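Long-range contacts in PP1b (Porcine reproductive and respiratory syndrome virus, PDB 6JDR), which probably acts as the nsp10 helicase part of the viral replicase polyprotein, hydrolysing ATP and unwinding RNA and DNA duplexes with 5' to 3' polarity: residues Val316-His321 / His345-Asp350; Met81-Gly86 / Gly118-Thr123; Ile276-Gln281 / Ile361-His366. The protein carries 1 engineered substitution. All coordinates share one frame; numbering follows the deposited sequence.

Interactions 1 and 3 both lie within the superfamily 1 helicase core, with centres 20 Å apart. They touch where Leu317 CD1 packs on Arg363 CG at 3.8 Å, and both involve chain leading into or out of the five-stranded parallel sheet. Interaction 2 is remote, its nearest atoms about 73 Å from interaction 1 and about 54 Å from interaction 3, in a small antiparallel sheet. All three are partly buried. Interaction 2 is regular strand pairing plus a surface histidine-carboxylate bond; interaction 1 pairs parallel strand ends and adds apolar and aromatic contacts; interaction 3 joins two loops through a phenylalanine and arginines, with a single weak direct hydrogen bond.

Interaction 1: residues Val316-His321 / His345-Asp350; sequences VLTPYH and HLPTKD
Leu317 and His345 join two neighbouring parallel strands near their C-terminal ends, where His345 N donates to Leu317 O at 2.7 Å and with an N-H...O angle of 162°. One step further on, Thr318 CA makes a CH...O contact with His345 O, 3.4 Å away. The hydroxyl of Thr318 turns to the same carbonyl: with chi1 at -175° OG1 is swung to the side opposite the backbone N, and it comes to 2.9 Å from His345 O. Two residues earlier on the strand, Val316 CG1 rests against His345 CB at 3.9 Å, while the imidazole beyond is covered on one face by Pro347 CD and meets the ring of Tyr371.

Further along both chains the contact is mainly apolar. Pro319 CD touches Leu346 CD2 at 3.7 Å, the two side chains crossing at about a right angle. The ring of Tyr320 receives Thr348 at its edge, CG2 standing 3.8 Å from CE2 near the ring plane, and Pro319 CB lies over one ring face. Thr348 OG1 is engaged by Asp323.

Strand 315-318 is also bonded by its backbone to Ile329 on its other side. Such parallel strands, each running out into a loop at the C-terminal edge, are characteristic of the RecA-like domains of superfamily 1 helicases, here the one built on the five-stranded sheet.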
ATOM      1  N   VAL A 316     -27.636 -10.642 -27.757  1.00 60.41           N
ATOM      2  CA  VAL A 316     -26.691 -10.217 -28.787  1.00 58.17           C
ATOM      3  C   VAL A 316     -26.654  -8.694 -28.859  1.00 56.33           C
ATOM      4  O   VAL A 316     -27.700  -8.037 -28.859  1.00 55.68           O
ATOM      5  CB  VAL A 316     -27.057 -10.789 -30.173  1.00 58.34           C
ATOM      6  CG1 VAL A 316     -26.121 -10.247 -31.250  1.00 57.59           C
ATOM      7  CG2 VAL A 316     -27.016 -12.311 -30.145  1.00 59.56           C
ATOM      8  N   LEU A 317     -25.441  -8.148 -28.918  1.00 54.01           N
ATOM      9  CA  LEU A 317     -25.227  -6.710 -29.021  1.00 52.47           C
ATOM     10  C   LEU A 317     -24.408  -6.413 -30.261  1.00 49.66           C
ATOM     11  O   LEU A 317     -23.511  -7.180 -30.609  1.00 46.80           O
ATOM     12  CB  LEU A 317     -24.478  -6.193 -27.794  1.00 53.99           C
ATOM     13  CG  LEU A 317     -25.158  -6.376 -26.438  1.00 56.57           C
ATOM     14  CD1 LEU A 317     -24.268  -5.834 -25.327  1.00 58.16           C
ATOM     15  CD2 LEU A 317     -26.514  -5.688 -26.416  1.00 56.65           C
ATOM     16  N   THR A 318     -24.715  -5.299 -30.922  1.00 47.89           N
ATOM     17  CA  THR A 318     -23.983  -4.892 -32.119  1.00 47.80           C
ATOM     18  C   THR A 318     -24.077  -3.376 -32.309  1.00 46.97           C
ATOM     19  O   THR A 318     -25.103  -2.782 -32.003  1.00 49.95           O
ATOM     20  CB  THR A 318     -24.501  -5.639 -33.370  1.00 48.31           C
ATOM     21  OG1 THR A 318     -23.694  -5.307 -34.510  1.00 49.07           O
ATOM     22  CG2 THR A 318     -25.963  -5.298 -33.655  1.00 48.30           C
ATOM     23  N   PRO A 319     -22.997  -2.738 -32.791  1.00 45.46           N
ATOM     24  CA  PRO A 319     -23.052  -1.290 -32.963  1.00 46.02           C
ATOM     25  C   PRO A 319     -24.246  -0.801 -33.794  1.00 47.86           C
ATOM     26  O   PRO A 319     -25.024   0.033 -33.322  1.00 46.97           O
ATOM     27  CB  PRO A 319     -21.740  -0.972 -33.685  1.00 45.27           C
ATOM     28  CG  PRO A 319     -20.809  -2.053 -33.274  1.00 45.37           C
ATOM     29  CD  PRO A 319     -21.639  -3.273 -33.004  1.00 45.35           C
ATOM     30  N   TYR A 320     -24.390  -1.339 -35.004  1.00 49.09           N
ATOM     31  CA  TYR A 320     -25.328  -0.807 -35.991  1.00 50.35           C
ATOM     32  C   TYR A 320     -26.629  -1.604 -36.083  1.00 50.77           C
ATOM     33  O   TYR A 320     -26.621  -2.832 -35.982  1.00 51.68           O
ATOM     34  CB  TYR A 320     -24.671  -0.787 -37.373  1.00 50.36           C
ATOM     35  CG  TYR A 320     -23.391   0.020 -37.478  1.00 50.77           C
ATOM     36  CD1 TYR A 320     -23.233   1.231 -36.803  1.00 51.01           C
ATOM     37  CD2 TYR A 320     -22.348  -0.415 -38.289  1.00 51.35           C
ATOM     38  CE1 TYR A 320     -22.067   1.968 -36.917  1.00 51.20           C
ATOM     39  CE2 TYR A 320     -21.181   0.317 -38.414  1.00 51.64           C
ATOM     40  CZ  TYR A 320     -21.043   1.507 -37.727  1.00 52.43           C
ATOM     41  OH  TYR A 320     -19.879   2.229 -37.857  1.00 53.28           O
ATOM     42  N   HIS A 321     -27.740  -0.896 -36.297  1.00 50.96           N
ATOM     43  CA  HIS A 321     -29.044  -1.531 -36.542  1.00 51.22           C
ATOM     44  C   HIS A 321     -29.014  -2.471 -37.749  1.00 49.54           C
ATOM     45  O   HIS A 321     -29.656  -3.521 -37.732  1.00 48.40           O
ATOM     46  CB  HIS A 321     -30.138  -0.480 -36.767  1.00 52.13           C
ATOM     47  CG  HIS A 321     -30.593   0.211 -35.518  1.00 53.73           C
ATOM     48  ND1 HIS A 321     -30.313   1.536 -35.257  1.00 53.93           N
ATOM     49  CD2 HIS A 321     -31.326  -0.232 -34.469  1.00 53.56           C
ATOM     50  CE1 HIS A 321     -30.847   1.876 -34.098  1.00 53.91           C
ATOM     51  NE2 HIS A 321     -31.467   0.821 -33.599  1.00 53.35           N
ATOM     52  N   HIS A 345     -21.295  -8.618 -31.131  1.00 50.98           N
ATOM     53  CA  HIS A 345     -21.285  -8.984 -32.540  1.00 49.76           C
ATOM     54  C   HIS A 345     -20.780  -7.806 -33.370  1.00 49.03           C
ATOM     55  O   HIS A 345     -21.447  -6.777 -33.460  1.00 48.55           O
ATOM     56  CB  HIS A 345     -22.712  -9.377 -32.943  1.00 50.12           C
ATOM     57  CG  HIS A 345     -22.849  -9.836 -34.359  1.00 49.68           C
ATOM     58  ND1 HIS A 345     -22.186 -10.938 -34.854  1.00 50.41           N
ATOM     59  CD2 HIS A 345     -23.602  -9.360 -35.377  1.00 50.07           C
ATOM     60  CE1 HIS A 345     -22.511 -11.111 -36.122  1.00 51.02           C
ATOM     61  NE2 HIS A 345     -23.369 -10.166 -36.465  1.00 51.69           N
ATOM     62  N   LEU A 346     -19.605  -7.966 -33.978  1.00 49.50           N
ATOM     63  CA  LEU A 346     -18.916  -6.871 -34.667  1.00 50.51           C
ATOM     64  C   LEU A 346     -18.564  -7.220 -36.116  1.00 51.80           C
ATOM     65  O   LEU A 346     -17.387  -7.272 -36.476  1.00 52.21           O
ATOM     66  CB  LEU A 346     -17.629  -6.510 -33.911  1.00 50.68           C
ATOM     67  CG  LEU A 346     -17.761  -6.180 -32.421  1.00 50.04           C
ATOM     68  CD1 LEU A 346     -16.400  -6.240 -31.744  1.00 50.84           C
ATOM     69  CD2 LEU A 346     -18.399  -4.814 -32.229  1.00 49.82           C
ATOM     70  N   PRO A 347     -19.581  -7.452 -36.960  1.00 52.91           N
ATOM     71  CA  PRO A 347     -19.322  -7.793 -38.361  1.00 52.56           C
ATOM     72  C   PRO A 347     -18.750  -6.655 -39.209  1.00 52.88           C
ATOM     73  O   PRO A 347     -18.055  -6.925 -40.187  1.00 52.49           O
ATOM     74  CB  PRO A 347     -20.705  -8.191 -38.889  1.00 52.79           C
ATOM     75  CG  PRO A 347     -21.666  -7.493 -37.993  1.00 52.95           C
ATOM     76  CD  PRO A 347     -21.018  -7.487 -36.643  1.00 52.56           C
ATOM     77  N   THR A 348     -19.037  -5.405 -38.846  1.00 53.02           N
ATOM     78  CA  THR A 348     -18.683  -4.262 -39.688  1.00 53.76           C
ATOM     79  C   THR A 348     -17.428  -3.552 -39.186  1.00 56.46           C
ATOM     80  O   THR A 348     -17.313  -3.243 -38.002  1.00 58.62           O
ATOM     81  CB  THR A 348     -19.854  -3.266 -39.763  1.00 53.38           C
ATOM     82  OG1 THR A 348     -21.036  -3.960 -40.184  1.00 52.59           O
ATOM     83  CG2 THR A 348     -19.554  -2.138 -40.745  1.00 53.39           C
ATOM     84  N   LYS A 349     -16.501  -3.281 -40.102  1.00 59.11           N
ATOM     85  CA  LYS A 349     -15.198  -2.712 -39.759  1.00 59.58           C
ATOM     86  C   LYS A 349     -15.315  -1.247 -39.338  1.00 60.35           C
ATOM     87  O   LYS A 349     -16.141  -0.507 -39.878  1.00 59.58           O
ATOM     88  CB  LYS A 349     -14.240  -2.834 -40.947  1.00 60.57           C
ATOM     89  CG  LYS A 349     -12.771  -2.716 -40.574  1.00 62.33           C
ATOM     90  CD  LYS A 349     -11.898  -2.402 -41.778  1.00 62.21           C
ATOM     91  CE  LYS A 349     -10.442  -2.237 -41.372  1.00 63.06           C
ATOM     92  NZ  LYS A 349      -9.652  -1.480 -42.381  1.00 63.29           N
ATOM     93  N   ASP A 350     -14.481  -0.846 -38.378  1.00 60.09           N
ATOM     94  CA  ASP A 350     -14.463   0.514 -37.828  1.00 59.49           C
ATOM     95  C   ASP A 350     -15.816   0.935 -37.251  1.00 57.96           C
ATOM     96  O   ASP A 350     -16.224   2.088 -37.388  1.00 58.02           O
ATOM     97  CB  ASP A 350     -13.992   1.526 -38.884  1.00 62.47           C
ATOM     98  CG  ASP A 350     -12.581   1.239 -39.385  1.00 66.33           C
ATOM     99  OD1 ASP A 350     -11.691   0.968 -38.549  1.00 67.52           O
ATOM    100  OD2 ASP A 350     -12.359   1.296 -40.614  1.00 68.36           O
TER

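Interaction 2: residues Met81-Gly86 / Gly118-Thr123; sequences MHVEQG and GDYAST
Met81 and Tyr120 form an antiparallel hydrogen-bonded pair, with Met81 N to Tyr120 O at 2.6 Å and Tyr120 N to Met81 O at 3.0 Å. Val83 and Gly118 make the second such pair, reciprocal again, and His82 faces Asp119 at the non-hydrogen-bonded position between them. The axes of strands 81-83 and 118-123 lie 158° apart, close to antiparallel.

The packed side carries Met81, Val83 and Tyr120, all buried. Val83 CG2 approaches the edge of the tyrosine ring near its plane, 3.5 Å from CE2. Met81 reaches the same side of the ring nearer CB, its chain bent at chi3 (68°) to bring CE 4.0 Å from CD2. The hydroxyl of Tyr120 is held by Pro116 O.

The opposite face is polar and more open, with Asp119 exposed and His82 partly so. His82 ND1 donates to Asp119 OD2 at 3.0 Å, in the plane of the imidazole but from above the carboxylate, whose plane stands 82° from the ring. At the far side of the ring NE2 donates to Glu84 OE2 at 3.1 Å. With both ring nitrogens donating to acids, the imidazole is plausibly protonated.

Strand 79-83 is an outer strand of the four-stranded antiparallel sheet, consistent with domain 1B, and strand 118-124 lies between it and strand 93-97. Met81 and Ser122 touch Thr97 of that third strand, while Leu90 and Leu115 in flanking loops cover Met81.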
ATOM      1  N   MET A  81      33.818   8.069  29.754  1.00 60.67           N
ATOM      2  CA  MET A  81      34.435   7.445  28.595  1.00 64.54           C
ATOM      3  C   MET A  81      35.943   7.424  28.825  1.00 68.53           C
ATOM      4  O   MET A  81      36.590   8.476  28.800  1.00 66.61           O
ATOM      5  CB  MET A  81      34.102   8.245  27.332  1.00 64.38           C
ATOM      6  CG  MET A  81      34.685   7.667  26.051  1.00 65.95           C
ATOM      7  SD  MET A  81      34.113   8.504  24.559  1.00 67.59           S
ATOM      8  CE  MET A  81      34.895  10.101  24.737  1.00 68.97           C
ATOM      9  N   HIS A  82      36.498   6.236  29.065  1.00 74.27           N
ATOM     10  CA  HIS A  82      37.942   6.089  29.268  1.00 79.13           C
ATOM     11  C   HIS A  82      38.657   5.911  27.931  1.00 79.46           C
ATOM     12  O   HIS A  82      38.266   5.067  27.127  1.00 78.72           O
ATOM     13  CB  HIS A  82      38.255   4.902  30.183  1.00 82.36           C
ATOM     14  CG  HIS A  82      39.676   4.872  30.653  1.00 86.48           C
ATOM     15  ND1 HIS A  82      40.101   5.538  31.782  1.00 88.18           N
ATOM     16  CD2 HIS A  82      40.775   4.276  30.133  1.00 87.75           C
ATOM     17  CE1 HIS A  82      41.397   5.346  31.944  1.00 89.47           C
ATOM     18  NE2 HIS A  82      41.831   4.585  30.956  1.00 89.81           N
ATOM     19  N   VAL A  83      39.710   6.697  27.710  1.00 81.51           N
ATOM     20  CA  VAL A  83      40.433   6.702  26.435  1.00 82.92           C
ATOM     21  C   VAL A  83      41.910   6.338  26.627  1.00 85.21           C
ATOM     22  O   VAL A  83      42.602   6.941  27.451  1.00 86.01           O
ATOM     23  CB  VAL A  83      40.327   8.079  25.746  1.00 81.71           C
ATOM     24  CG1 VAL A  83      41.002   8.057  24.379  1.00 81.37           C
ATOM     25  CG2 VAL A  83      38.865   8.489  25.617  1.00 80.65           C
ATOM     26  N   GLU A  84      42.371   5.345  25.866  1.00 88.06           N
ATOM     27  CA  GLU A  84      43.780   4.938  25.843  1.00 88.95           C
ATOM     28  C   GLU A  84      44.203   4.564  24.423  1.00 88.40           C
ATOM     29  O   GLU A  84      43.790   3.527  23.901  1.00 85.37           O
ATOM     30  CB  GLU A  84      44.014   3.749  26.774  1.00 89.86           C
ATOM     31  CG  GLU A  84      44.015   4.109  28.251  1.00 91.56           C
ATOM     32  CD  GLU A  84      44.329   2.926  29.150  1.00 92.40           C
ATOM     33  OE1 GLU A  84      44.435   1.788  28.641  1.00 94.34           O
ATOM     34  OE2 GLU A  84      44.464   3.136  30.374  1.00 91.24           O
ATOM     35  N   GLN A  85      45.027   5.413  23.811  1.00 89.98           N
ATOM     36  CA  GLN A  85      45.495   5.225  22.434  1.00 92.69           C
ATOM     37  C   GLN A  85      44.339   5.220  21.430  1.00 93.18           C
ATOM     38  O   GLN A  85      44.384   4.511  20.423  1.00 96.43           O
ATOM     39  CB  GLN A  85      46.315   3.933  22.313  1.00 92.08           C
ATOM     40  N   GLY A  86      43.312   6.022  21.707  1.00 91.35           N
ATOM     41  CA  GLY A  86      42.119   6.085  20.865  1.00 88.11           C
ATOM     42  C   GLY A  86      41.225   4.858  20.960  1.00 85.22           C
ATOM     43  O   GLY A  86      40.604   4.471  19.972  1.00 83.75           O
ATOM     44  N   GLY A 118      42.566  10.010  28.333  1.00 73.66           N
ATOM     45  CA  GLY A 118      41.918  10.668  29.461  1.00 71.07           C
ATOM     46  C   GLY A 118      40.600  10.022  29.837  1.00 69.16           C
ATOM     47  O   GLY A 118      40.252   8.948  29.336  1.00 66.70           O
ATOM     48  N   ASP A 119      39.879  10.678  30.741  1.00 67.30           N
ATOM     49  CA  ASP A 119      38.545  10.251  31.143  1.00 66.91           C
ATOM     50  C   ASP A 119      37.572  11.391  30.874  1.00 63.49           C
ATOM     51  O   ASP A 119      37.814  12.532  31.282  1.00 61.40           O
ATOM     52  CB  ASP A 119      38.520   9.858  32.622  1.00 69.31           C
ATOM     53  CG  ASP A 119      39.338   8.610  32.908  1.00 70.25           C
ATOM     54  OD1 ASP A 119      40.536   8.588  32.565  1.00 70.66           O
ATOM     55  OD2 ASP A 119      38.783   7.645  33.477  1.00 72.78           O
ATOM     56  N   TYR A 120      36.481  11.084  30.177  1.00 60.48           N
ATOM     57  CA  TYR A 120      35.516  12.103  29.771  1.00 59.00           C
ATOM     58  C   TYR A 120      34.109  11.761  30.238  1.00 56.93           C
ATOM     59  O   TYR A 120      33.596  10.673  29.951  1.00 54.35           O
ATOM     60  CB  TYR A 120      35.511  12.254  28.253  1.00 59.23           C
ATOM     61  CG  TYR A 120      36.859  12.565  27.646  1.00 59.91           C
ATOM     62  CD1 TYR A 120      37.269  13.880  27.448  1.00 61.41           C
ATOM     63  CD2 TYR A 120      37.716  11.544  27.254  1.00 59.79           C
ATOM     64  CE1 TYR A 120      38.500  14.169  26.883  1.00 61.87           C
ATOM     65  CE2 TYR A 120      38.947  11.823  26.689  1.00 61.32           C
ATOM     66  CZ  TYR A 120      39.336  13.135  26.504  1.00 62.69           C
ATOM     67  OH  TYR A 120      40.563  13.406  25.942  1.00 66.03           O
ATOM     68  N   ALA A 121      33.490  12.691  30.962  1.00 54.51           N
ATOM     69  CA  ALA A 121      32.062  12.612  31.233  1.00 51.05           C
ATOM     70  C   ALA A 121      31.350  12.662  29.882  1.00 50.95           C
ATOM     71  O   ALA A 121      31.622  13.545  29.067  1.00 49.93           O
ATOM     72  CB  ALA A 121      31.620  13.765  32.113  1.00 49.88           C
ATOM     73  N   SER A 122      30.460  11.706  29.638  1.00 50.14           N
ATOM     74  CA  SER A 122      29.826  11.583  28.334  1.00 50.80           C
ATOM     75  C   SER A 122      28.345  11.252  28.446  1.00 49.75           C
ATOM     76  O   SER A 122      27.948  10.343  29.180  1.00 50.20           O
ATOM     77  CB  SER A 122      30.537  10.514  27.494  1.00 50.95           C
ATOM     78  OG  SER A 122      30.295   9.212  28.006  1.00 51.30           O
ATOM     79  N   THR A 123      27.534  12.004  27.713  1.00 48.62           N
ATOM     80  CA  THR A 123      26.127  11.683  27.545  1.00 48.13           C
ATOM     81  C   THR A 123      25.947  11.181  26.122  1.00 46.58           C
ATOM     82  O   THR A 123      26.316  11.866  25.169  1.00 46.97           O
ATOM     83  CB  THR A 123      25.229  12.910  27.775  1.00 48.76           C
ATOM     84  OG1 THR A 123      25.636  13.971  26.903  1.00 51.04           O
ATOM     85  CG2 THR A 123      25.324  13.379  29.220  1.00 49.01           C
TER

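Interaction 3: residues Ile276-Gln281 / Ile361-His366; sequences IWRFGQ and ITRARH
The loop that follows strand 270-276 of the seven-stranded sheet meets the turn between helix 354-361 and strand 367-371 of the five-stranded sheet, so Phe279 and Thr362 bring together the two RecA-like domains of the helicase core. Their side chains lie side by side and point the same way, Phe279 CE1 being 3.9 Å from Thr362 CB. An uncommon chi1 of 42° places the ring there, with CG between the backbone N and the carbonyl carbon. The ring edge also turns to Ala364 O, while Ile276 CG2 covers one face and Cys284 and Ile287 of helix 281-287 pack against it.

Arg365 runs out extended past Arg278 O, CG anti to its backbone N, then bends at chi3 so that NH1, at the guanidinium edge, reaches Trp277 O at 3.2 Å in a weak bond (123°). Arg365 CA makes a CH...O contact with Arg278 O at 3.4 Å, and that oxygen also lies over one face of the guanidinium.

Arg278 and Arg363 are linked through a water, which takes a 2.8 Å bond from Arg278 NH1 and a weak one from Arg363 NH1. Thr362 OG1 fixes Arg363, accepting from NH2 at 2.8 Å and 175° in the guanidinium plane, and is tied to Leu358 O. The sequence around Ile361-His366 resembles motif VI of superfamily 1 helicases, whose arginines characteristically line the ATP cleft between the two RecA-like domains.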
ATOM      1  N   ILE A 276     -17.165  -3.581  -6.985  1.00 65.65           N
ATOM      2  CA  ILE A 276     -18.002  -3.893  -8.141  1.00 67.21           C
ATOM      3  C   ILE A 276     -18.649  -5.260  -7.932  1.00 68.95           C
ATOM      4  O   ILE A 276     -17.962  -6.244  -7.646  1.00 67.26           O
ATOM      5  CB  ILE A 276     -17.169  -3.890  -9.445  1.00 66.98           C
ATOM      6  CG1 ILE A 276     -16.582  -2.494  -9.706  1.00 66.39           C
ATOM      7  CG2 ILE A 276     -18.004  -4.349 -10.634  1.00 66.47           C
ATOM      8  CD1 ILE A 276     -17.609  -1.382  -9.811  1.00 65.44           C
ATOM      9  N   TRP A 277     -19.972  -5.312  -8.068  1.00 73.26           N
ATOM     10  CA  TRP A 277     -20.735  -6.548  -7.871  1.00 77.80           C
ATOM     11  C   TRP A 277     -21.334  -7.104  -9.165  1.00 77.77           C
ATOM     12  O   TRP A 277     -21.920  -8.189  -9.155  1.00 78.47           O
ATOM     13  CB  TRP A 277     -21.856  -6.307  -6.854  1.00 80.66           C
ATOM     14  CG  TRP A 277     -21.362  -5.971  -5.474  1.00 83.99           C
ATOM     15  CD1 TRP A 277     -21.187  -4.723  -4.946  1.00 85.05           C
ATOM     16  CD2 TRP A 277     -20.978  -6.898  -4.450  1.00 85.88           C
ATOM     17  NE1 TRP A 277     -20.718  -4.816  -3.657  1.00 86.54           N
ATOM     18  CE2 TRP A 277     -20.582  -6.139  -3.328  1.00 86.48           C
ATOM     19  CE3 TRP A 277     -20.932  -8.296  -4.372  1.00 87.04           C
ATOM     20  CZ2 TRP A 277     -20.144  -6.732  -2.140  1.00 86.67           C
ATOM     21  CZ3 TRP A 277     -20.497  -8.884  -3.190  1.00 87.24           C
ATOM     22  CH2 TRP A 277     -20.110  -8.102  -2.091  1.00 86.49           C
ATOM     23  N   ARG A 278     -21.177  -6.380 -10.271  1.00 76.15           N
ATOM     24  CA  ARG A 278     -21.851  -6.723 -11.524  1.00 74.88           C
ATOM     25  C   ARG A 278     -21.037  -7.646 -12.425  1.00 71.05           C
ATOM     26  O   ARG A 278     -21.612  -8.424 -13.181  1.00 70.70           O
ATOM     27  CB  ARG A 278     -22.230  -5.453 -12.290  1.00 79.08           C
ATOM     28  CG  ARG A 278     -23.327  -4.639 -11.621  1.00 83.16           C
ATOM     29  CD  ARG A 278     -23.780  -3.490 -12.507  1.00 87.61           C
ATOM     30  NE  ARG A 278     -22.732  -2.483 -12.682  1.00 90.84           N
ATOM     31  CZ  ARG A 278     -22.777  -1.479 -13.558  1.00 95.07           C
ATOM     32  NH1 ARG A 278     -23.822  -1.325 -14.370  1.00 95.12           N
ATOM     33  NH2 ARG A 278     -21.763  -0.622 -13.627  1.00 96.23           N
ATOM     34  N   PHE A 279     -19.711  -7.559 -12.355  1.00 67.78           N
ATOM     35  CA  PHE A 279     -18.837  -8.381 -13.201  1.00 62.92           C
ATOM     36  C   PHE A 279     -17.474  -8.621 -12.560  1.00 61.88           C
ATOM     37  O   PHE A 279     -17.104  -7.968 -11.584  1.00 62.37           O
ATOM     38  CB  PHE A 279     -18.669  -7.744 -14.591  1.00 62.05           C
ATOM     39  CG  PHE A 279     -18.484  -6.249 -14.564  1.00 59.99           C
ATOM     40  CD1 PHE A 279     -19.525  -5.402 -14.925  1.00 59.55           C
ATOM     41  CD2 PHE A 279     -17.275  -5.686 -14.173  1.00 59.00           C
ATOM     42  CE1 PHE A 279     -19.363  -4.026 -14.900  1.00 59.20           C
ATOM     43  CE2 PHE A 279     -17.107  -4.310 -14.145  1.00 58.84           C
ATOM     44  CZ  PHE A 279     -18.152  -3.479 -14.509  1.00 58.73           C
ATOM     45  N   GLY A 280     -16.729  -9.560 -13.133  1.00 61.96           N
ATOM     46  CA  GLY A 280     -15.450  -9.987 -12.579  1.00 62.67           C
ATOM     47  C   GLY A 280     -14.329  -8.974 -12.678  1.00 62.00           C
ATOM     48  O   GLY A 280     -14.465  -7.932 -13.322  1.00 63.40           O
ATOM     49  N   GLN A 281     -13.211  -9.305 -12.039  1.00 61.12           N
ATOM     50  CA  GLN A 281     -12.060  -8.412 -11.944  1.00 60.60           C
ATOM     51  C   GLN A 281     -11.433  -8.116 -13.306  1.00 59.66           C
ATOM     52  O   GLN A 281     -10.987  -6.995 -13.554  1.00 60.01           O
ATOM     53  CB  GLN A 281     -11.001  -9.012 -11.006  1.00 60.29           C
ATOM     54  CG  GLN A 281      -9.847  -8.079 -10.667  1.00 58.97           C
ATOM     55  CD  GLN A 281     -10.316  -6.775 -10.050  1.00 59.32           C
ATOM     56  OE1 GLN A 281     -11.156  -6.765  -9.145  1.00 57.02           O
ATOM     57  NE2 GLN A 281      -9.782  -5.663 -10.544  1.00 59.27           N
ATOM     58  N   ILE A 361     -19.041  -4.140 -23.000  1.00 51.59           N
ATOM     59  CA  ILE A 361     -18.275  -4.995 -22.097  1.00 51.49           C
ATOM     60  C   ILE A 361     -18.899  -5.066 -20.701  1.00 51.81           C
ATOM     61  O   ILE A 361     -18.737  -6.064 -19.997  1.00 53.29           O
ATOM     62  CB  ILE A 361     -16.813  -4.503 -22.000  1.00 53.31           C
ATOM     63  CG1 ILE A 361     -16.115  -4.628 -23.363  1.00 53.59           C
ATOM     64  CG2 ILE A 361     -16.036  -5.264 -20.932  1.00 53.67           C
ATOM     65  CD1 ILE A 361     -16.153  -6.013 -23.968  1.00 54.30           C
ATOM     66  N   THR A 362     -19.627  -4.024 -20.309  1.00 52.37           N
ATOM     67  CA  THR A 362     -20.156  -3.923 -18.950  1.00 54.42           C
ATOM     68  C   THR A 362     -21.634  -4.325 -18.801  1.00 57.04           C
ATOM     69  O   THR A 362     -22.253  -4.022 -17.781  1.00 57.54           O
ATOM     70  CB  THR A 362     -19.974  -2.492 -18.411  1.00 53.34           C
ATOM     71  OG1 THR A 362     -20.633  -1.567 -19.284  1.00 53.01           O
ATOM     72  CG2 THR A 362     -18.496  -2.141 -18.309  1.00 53.12           C
ATOM     73  N   ARG A 363     -22.198  -4.999 -19.803  1.00 59.54           N
ATOM     74  CA  ARG A 363     -23.569  -5.511 -19.712  1.00 60.94           C
ATOM     75  C   ARG A 363     -23.617  -6.895 -19.061  1.00 62.81           C
ATOM     76  O   ARG A 363     -24.545  -7.198 -18.311  1.00 64.03           O
ATOM     77  CB  ARG A 363     -24.217  -5.606 -21.097  1.00 61.14           C
ATOM     78  CG  ARG A 363     -24.285  -4.313 -21.894  1.00 61.56           C
ATOM     79  CD  ARG A 363     -24.905  -3.174 -21.104  1.00 62.48           C
ATOM     80  NE  ARG A 363     -23.933  -2.493 -20.249  1.00 63.48           N
ATOM     81  CZ  ARG A 363     -24.242  -1.661 -19.254  1.00 64.80           C
ATOM     82  NH1 ARG A 363     -25.509  -1.389 -18.956  1.00 64.38           N
ATOM     83  NH2 ARG A 363     -23.272  -1.096 -18.547  1.00 65.81           N
ATOM     84  N   ALA A 364     -22.626  -7.732 -19.363  1.00 64.33           N
ATOM     85  CA  ALA A 364     -22.638  -9.134 -18.946  1.00 66.48           C
ATOM     86  C   ALA A 364     -22.218  -9.325 -17.496  1.00 68.96           C
ATOM     87  O   ALA A 364     -21.441  -8.537 -16.949  1.00 69.30           O
ATOM     88  CB  ALA A 364     -21.741  -9.960 -19.852  1.00 67.42           C
ATOM     89  N   ARG A 365     -22.731 -10.394 -16.891  1.00 70.99           N
ATOM     90  CA  ARG A 365     -22.410 -10.753 -15.514  1.00 71.99           C
ATOM     91  C   ARG A 365     -21.409 -11.905 -15.466  1.00 72.06           C
ATOM     92  O   ARG A 365     -20.365 -11.795 -14.822  1.00 72.29           O
ATOM     93  CB  ARG A 365     -23.689 -11.128 -14.763  1.00 73.86           C
ATOM     94  CG  ARG A 365     -23.498 -11.380 -13.276  1.00 76.11           C
ATOM     95  CD  ARG A 365     -24.828 -11.632 -12.583  1.00 77.11           C
ATOM     96  NE  ARG A 365     -25.613 -10.409 -12.412  1.00 77.14           N
ATOM     97  CZ  ARG A 365     -25.386  -9.478 -11.484  1.00 77.12           C
ATOM     98  NH1 ARG A 365     -24.377  -9.597 -10.622  1.00 76.18           N
ATOM     99  NH2 ARG A 365     -26.172  -8.408 -11.423  1.00 77.05           N
ATOM    100  N   HIS A 366     -21.727 -13.001 -16.153  1.00 73.53           N
ATOM    101  CA  HIS A 366     -20.939 -14.236 -16.069  1.00 75.09           C
ATOM    102  C   HIS A 366     -20.111 -14.562 -17.314  1.00 72.26           C
ATOM    103  O   HIS A 366     -19.037 -15.157 -17.198  1.00 71.88           O
ATOM    104  CB  HIS A 366     -21.857 -15.416 -15.741  1.00 78.60           C
ATOM    105  CG  HIS A 366     -22.535 -15.298 -14.412  1.00 81.21           C
ATOM    106  ND1 HIS A 366     -21.848 -15.368 -13.219  1.00 83.34           N
ATOM    107  CD2 HIS A 366     -23.835 -15.108 -14.088  1.00 82.39           C
ATOM    108  CE1 HIS A 366     -22.697 -15.227 -12.216  1.00 84.49           C
ATOM    109  NE2 HIS A 366     -23.910 -15.070 -12.717  1.00 84.25           N
TER
HETATM  110  O   HOH W   1     -25.304   0.343 -16.091  1.00 51.60           O